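PDB 6SNR: lipid II:glycine glycyltransferase from Staphylococcus aureus, which probably adds the first glycine of the pentaglycine interpeptide bridge to the lysine side chain of lipid II, with glycyl-tRNA as donor. Local coordinates for residues L23-L35 against E214-A226. Sequence-based numbering, arbitrary orientation.
Sequences LLQLTKWAETKKL and ENIYDALHEDGDA
Lys28 curves its methylenes round the carbonyl oxygen of Ala219, CG and CD each 3.4 Å from Ala219 O, and bends at chi2 (-63°) and chi4 (58°) fold the chain about that atom. The bends bring NZ to three oxygens: Ala219 O at 3.0 Å, met almost end-on; OD2 of Asp223 at 2.7 Å, on the syn side but well out of the carboxylate plane; and OE1 of Glu222 at 3.2 Å. The ammonium is thus held by a carbonyl of the last helical turn and by two acids just after it, where its positive charge probably also interacts favourably with the helix dipole. Just beyond, the chain turns through a Schellman motif, with Gly224 at positive phi, Asp225 N bonded to Leu220 O and Gly224 N to His221 O; the Asp225 carboxylate goes to Lys16. Helices 27-33 and 214-220 run roughly antiparallel, with 8.5 Å between their axes at closest approach, and join the two mixed-sheet halves of this FemABX enzyme: Ala30 rests on strand 50-61 of one sheet, Ile216 on strand 302-312 of the other. The small CB of Ala219 lets the helices approach, sitting 3.4 Å from Lys28 O and against CG2 of Thr32. On the buried side, Leu220 spreads its two methyls, CD1 to the edge of the Trp29 ring at CE3 and CD2 to Lys28 CB and Leu23 CD1. At the other end, Asn215 extends its amide across to helix 27-33. Its ND2 donates to Thr32 O (2.9 Å, 163° at the hydrogen) in the planes of both amide and carbonyl, while OD1 takes a water that also donates to Glu31 O. Leu35 and Asn215 run alongside in opposite senses, with Leu35 CD2 3.9 Å from Asn215 CG.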
loop_
_atom_site.group_PDB
_atom_site.type_symbol
_atom_site.label_atom_id
_atom_site.label_comp_id
_atom_site.label_asym_id
_atom_site.label_seq_id
_atom_site.Cartn_x
_atom_site.Cartn_y
_atom_site.Cartn_z
ATOM N N LEU A 23 -9.185 6.349 0.144
ATOM C CA LEU A 23 -9.716 5.086 -0.357
ATOM C C LEU A 23 -11.040 4.654 0.355
ATOM O O LEU A 23 -11.976 4.147 -0.292
ATOM C CB LEU A 23 -8.663 3.991 -0.176
ATOM C CG LEU A 23 -9.003 2.580 -0.538
ATOM C CD1 LEU A 23 -9.230 2.485 -2.043
ATOM C CD2 LEU A 23 -7.938 1.583 -0.035
ATOM N N LEU A 24 -11.109 4.810 1.680
ATOM C CA LEU A 24 -12.222 4.268 2.441
ATOM C C LEU A 24 -13.522 5.084 2.274
ATOM O O LEU A 24 -14.546 4.650 2.790
ATOM C CB LEU A 24 -11.826 4.129 3.929
ATOM C CG LEU A 24 -10.625 3.271 4.287
ATOM C CD1 LEU A 24 -10.612 2.848 5.770
ATOM C CD2 LEU A 24 -10.222 2.163 3.347
ATOM N N GLN A 25 -13.467 6.198 1.516
ATOM C CA GLN A 25 -14.639 6.988 1.147
ATOM C C GLN A 25 -15.108 6.774 -0.299
ATOM O O GLN A 25 -16.068 7.436 -0.734
ATOM C CB GLN A 25 -14.451 8.446 1.452
ATOM C CG GLN A 25 -14.448 8.760 2.954
ATOM C CD GLN A 25 -15.867 8.636 3.510
ATOM O OE1 GLN A 25 -16.259 7.667 4.247
ATOM N NE2 GLN A 25 -16.633 9.549 3.104
ATOM N N LEU A 26 -14.437 5.904 -1.032
ATOM C CA LEU A 26 -14.848 5.613 -2.432
ATOM C C LEU A 26 -16.036 4.680 -2.482
ATOM O O LEU A 26 -16.161 3.732 -1.698
ATOM C CB LEU A 26 -13.682 5.001 -3.248
ATOM C CG LEU A 26 -12.441 5.884 -3.395
ATOM C CD1 LEU A 26 -11.394 5.134 -4.224
ATOM C CD2 LEU A 26 -12.804 7.198 -4.061
ATOM N N THR A 27 -16.888 4.880 -3.504
ATOM C CA THR A 27 -18.028 4.041 -3.645
ATOM C C THR A 27 -17.726 2.547 -3.837
ATOM O O THR A 27 -18.443 1.703 -3.336
ATOM C CB THR A 27 -19.025 4.539 -4.732
ATOM O OG1 THR A 27 -18.448 4.369 -6.045
ATOM C CG2 THR A 27 -19.435 5.958 -4.537
ATOM N N LYS A 28 -16.645 2.211 -4.571
ATOM C CA LYS A 28 -16.307 0.814 -4.772
ATOM C C LYS A 28 -15.711 0.180 -3.495
ATOM O O LYS A 28 -15.787 -1.027 -3.332
ATOM C CB LYS A 28 -15.330 0.650 -5.947
ATOM C CG LYS A 28 -15.882 1.070 -7.275
ATOM C CD LYS A 28 -17.053 0.230 -7.700
ATOM C CE LYS A 28 -17.254 0.379 -9.213
ATOM N NZ LYS A 28 -16.037 -0.018 -10.009
ATOM N N TRP A 29 -15.167 1.014 -2.602
ATOM C CA TRP A 29 -14.763 0.473 -1.273
ATOM C C TRP A 29 -16.020 0.041 -0.492
ATOM O O TRP A 29 -16.075 -1.048 0.129
ATOM C CB TRP A 29 -13.979 1.486 -0.486
ATOM C CG TRP A 29 -13.571 0.940 0.829
ATOM C CD1 TRP A 29 -14.184 1.156 2.031
ATOM C CD2 TRP A 29 -12.504 0.020 1.081
ATOM N NE1 TRP A 29 -13.570 0.430 2.999
ATOM C CE2 TRP A 29 -12.533 -0.270 2.456
ATOM C CE3 TRP A 29 -11.528 -0.591 0.279
ATOM C CZ2 TRP A 29 -11.602 -1.102 3.055
ATOM C CZ3 TRP A 29 -10.630 -1.434 0.863
ATOM C CH2 TRP A 29 -10.671 -1.687 2.247
ATOM N N ALA A 30 -17.062 0.865 -0.525
ATOM C CA ALA A 30 -18.349 0.433 0.081
ATOM C C ALA A 30 -18.854 -0.857 -0.493
ATOM O O ALA A 30 -19.354 -1.716 0.243
ATOM C CB ALA A 30 -19.395 1.530 -0.032
ATOM N N GLU A 31 -18.647 -1.084 -1.794
ATOM C CA GLU A 31 -19.058 -2.351 -2.368
ATOM C C GLU A 31 -18.389 -3.530 -1.675
ATOM O O GLU A 31 -19.025 -4.552 -1.459
ATOM C CB GLU A 31 -18.782 -2.426 -3.882
ATOM C CG GLU A 31 -19.626 -1.486 -4.691
ATOM C CD GLU A 31 -21.048 -1.964 -4.881
ATOM O OE1 GLU A 31 -21.337 -3.160 -4.659
ATOM O OE2 GLU A 31 -21.879 -1.109 -5.248
ATOM N N THR A 32 -17.113 -3.383 -1.285
ATOM C CA THR A 32 -16.369 -4.475 -0.645
ATOM C C THR A 32 -16.884 -4.798 0.747
ATOM O O THR A 32 -16.692 -5.890 1.259
ATOM C CB THR A 32 -14.851 -4.213 -0.536
ATOM O OG1 THR A 32 -14.591 -3.312 0.560
ATOM C CG2 THR A 32 -14.280 -3.697 -1.790
ATOM N N LYS A 33 -17.534 -3.833 1.374
ATOM C CA LYS A 33 -17.983 -4.036 2.733
ATOM C C LYS A 33 -19.371 -4.680 2.830
ATOM O O LYS A 33 -19.813 -5.029 3.935
ATOM C CB LYS A 33 -17.944 -2.710 3.485
ATOM C CG LYS A 33 -16.529 -2.146 3.615
ATOM C CD LYS A 33 -15.651 -2.988 4.541
ATOM C CE LYS A 33 -14.262 -2.391 4.692
ATOM N NZ LYS A 33 -13.463 -3.139 5.709
ATOM N N LYS A 34 -20.039 -4.858 1.698
ATOM C CA LYS A 34 -21.327 -5.546 1.703
ATOM C C LYS A 34 -21.158 -6.945 2.284
ATOM O O LYS A 34 -22.017 -7.413 3.009
ATOM C CB LYS A 34 -21.957 -5.603 0.297
ATOM C CG LYS A 34 -22.445 -4.271 -0.237
ATOM C CD LYS A 34 -22.932 -4.433 -1.679
ATOM C CE LYS A 34 -23.595 -3.179 -2.207
ATOM N NZ LYS A 34 -24.109 -3.405 -3.605
ATOM N N LEU A 35 -20.033 -7.579 1.985
ATOM C CA LEU A 35 -19.779 -8.967 2.345
ATOM C C LEU A 35 -19.744 -9.148 3.852
ATOM O O LEU A 35 -20.016 -10.251 4.351
ATOM C CB LEU A 35 -18.453 -9.430 1.716
ATOM C CG LEU A 35 -18.125 -10.921 1.747
ATOM C CD1 LEU A 35 -19.115 -11.679 0.881
ATOM C CD2 LEU A 35 -16.704 -11.156 1.246
ATOM N N GLU A 214 -10.327 -11.448 -3.741
ATOM C CA GLU A 214 -11.119 -11.234 -4.915
ATOM C C GLU A 214 -12.190 -10.133 -4.678
ATOM O O GLU A 214 -12.424 -9.341 -5.548
ATOM C CB GLU A 214 -11.762 -12.562 -5.351
ATOM C CG GLU A 214 -10.794 -13.432 -6.153
ATOM C CD GLU A 214 -11.328 -14.825 -6.432
ATOM O OE1 GLU A 214 -12.240 -15.291 -5.708
ATOM O OE2 GLU A 214 -10.787 -15.465 -7.352
ATOM N N ASN A 215 -12.747 -10.105 -3.490
ATOM C CA ASN A 215 -13.798 -9.136 -3.126
ATOM C C ASN A 215 -13.268 -7.707 -3.204
ATOM O O ASN A 215 -13.866 -6.829 -3.808
ATOM C CB ASN A 215 -14.242 -9.424 -1.717
ATOM C CG ASN A 215 -15.332 -8.488 -1.238
ATOM O OD1 ASN A 215 -16.392 -8.420 -1.851
ATOM N ND2 ASN A 215 -15.091 -7.806 -0.123
ATOM N N ILE A 216 -12.083 -7.515 -2.668
ATOM C CA ILE A 216 -11.443 -6.191 -2.800
ATOM C C ILE A 216 -11.014 -5.878 -4.247
ATOM O O ILE A 216 -11.294 -4.807 -4.848
ATOM C CB ILE A 216 -10.295 -6.048 -1.761
ATOM C CG1 ILE A 216 -9.243 -7.148 -1.867
ATOM C CG2 ILE A 216 -10.816 -6.111 -0.333
ATOM C CD1 ILE A 216 -8.241 -7.138 -0.729
ATOM N N TYR A 217 -10.335 -6.815 -4.882
ATOM C CA TYR A 217 -9.833 -6.552 -6.195
ATOM C C TYR A 217 -10.895 -6.240 -7.262
ATOM O O TYR A 217 -10.745 -5.292 -8.055
ATOM C CB TYR A 217 -8.932 -7.741 -6.606
ATOM C CG TYR A 217 -8.202 -7.584 -7.924
ATOM C CD1 TYR A 217 -6.937 -6.991 -7.987
ATOM C CD2 TYR A 217 -8.740 -8.059 -9.098
ATOM C CE1 TYR A 217 -6.267 -6.856 -9.200
ATOM C CE2 TYR A 217 -8.074 -7.946 -10.313
ATOM C CZ TYR A 217 -6.819 -7.349 -10.364
ATOM O OH TYR A 217 -6.133 -7.241 -11.564
ATOM N N ASP A 218 -11.960 -7.042 -7.295
ATOM C CA ASP A 218 -12.994 -6.945 -8.301
ATOM C C ASP A 218 -13.761 -5.624 -8.261
ATOM O O ASP A 218 -14.277 -5.168 -9.276
ATOM C CB ASP A 218 -14.016 -8.073 -8.114
ATOM C CG ASP A 218 -13.486 -9.453 -8.481
ATOM O OD1 ASP A 218 -12.413 -9.577 -9.110
ATOM O OD2 ASP A 218 -14.162 -10.434 -8.100
ATOM N N ALA A 219 -13.909 -5.029 -7.078
ATOM C CA ALA A 219 -14.597 -3.735 -7.003
ATOM C C ALA A 219 -13.794 -2.596 -7.595
ATOM O O ALA A 219 -14.306 -1.722 -8.291
ATOM C CB ALA A 219 -14.934 -3.413 -5.552
ATOM N N LEU A 220 -12.518 -2.576 -7.257
ATOM C CA LEU A 220 -11.682 -1.440 -7.535
ATOM C C LEU A 220 -10.754 -1.542 -8.779
ATOM O O LEU A 220 -10.333 -0.533 -9.280
ATOM C CB LEU A 220 -10.876 -1.163 -6.266
ATOM C CG LEU A 220 -11.728 -0.582 -5.105
ATOM C CD1 LEU A 220 -11.256 -1.193 -3.794
ATOM C CD2 LEU A 220 -11.581 0.918 -5.071
ATOM N N HIS A 221 -10.429 -2.744 -9.200
ATOM C CA HIS A 221 -9.470 -2.931 -10.302
ATOM C C HIS A 221 -9.931 -2.333 -11.649
ATOM O O HIS A 221 -9.150 -1.670 -12.360
ATOM C CB HIS A 221 -9.110 -4.380 -10.498
ATOM C CG HIS A 221 -8.226 -4.607 -11.685
ATOM N ND1 HIS A 221 -6.951 -4.075 -11.774
ATOM C CD2 HIS A 221 -8.431 -5.293 -12.834
ATOM C CE1 HIS A 221 -6.412 -4.427 -12.933
ATOM N NE2 HIS A 221 -7.299 -5.155 -13.600
ATOM N N GLU A 222 -11.215 -2.505 -11.923
ATOM C CA GLU A 222 -11.858 -1.934 -13.128
ATOM C C GLU A 222 -11.518 -0.454 -13.353
ATOM O O GLU A 222 -11.238 -0.028 -14.463
ATOM C CB GLU A 222 -13.392 -2.084 -12.955
ATOM C CG GLU A 222 -14.191 -2.109 -14.242
ATOM C CD GLU A 222 -15.654 -1.745 -14.053
ATOM O OE1 GLU A 222 -16.072 -1.251 -12.968
ATOM O OE2 GLU A 222 -16.391 -1.938 -15.021
ATOM N N ASP A 223 -11.533 0.340 -12.269
ATOM C CA ASP A 223 -11.204 1.747 -12.265
ATOM C C ASP A 223 -9.710 2.100 -12.146
ATOM O O ASP A 223 -9.337 3.289 -12.114
ATOM C CB ASP A 223 -11.970 2.443 -11.103
ATOM C CG ASP A 223 -13.456 2.252 -11.207
ATOM O OD1 ASP A 223 -14.081 2.441 -12.304
ATOM O OD2 ASP A 223 -14.050 1.870 -10.183
ATOM N N GLY A 224 -8.893 1.064 -12.041
ATOM C CA GLY A 224 -7.453 1.211 -11.892
ATOM C C GLY A 224 -7.041 1.496 -10.442
ATOM O O GLY A 224 -5.943 1.952 -10.171
ATOM N N ASP A 225 -7.983 1.328 -9.536
ATOM C CA ASP A 225 -7.763 1.590 -8.104
ATOM C C ASP A 225 -7.316 0.420 -7.240
ATOM O O ASP A 225 -7.156 0.587 -6.024
ATOM C CB ASP A 225 -9.031 2.252 -7.520
ATOM C CG ASP A 225 -9.299 3.616 -8.148
ATOM O OD1 ASP A 225 -8.321 4.317 -8.469
ATOM O OD2 ASP A 225 -10.486 4.014 -8.246
ATOM N N ALA A 226 -7.138 -0.747 -7.844
ATOM C CA ALA A 226 -6.502 -1.908 -7.222
ATOM C C ALA A 226 -5.664 -2.578 -8.297
ATOM O O ALA A 226 -6.150 -2.787 -9.410
ATOM C CB ALA A 226 -7.495 -2.863 -6.681
HETATM O O HOH W 1 -18.769 -7.223 -0.854
#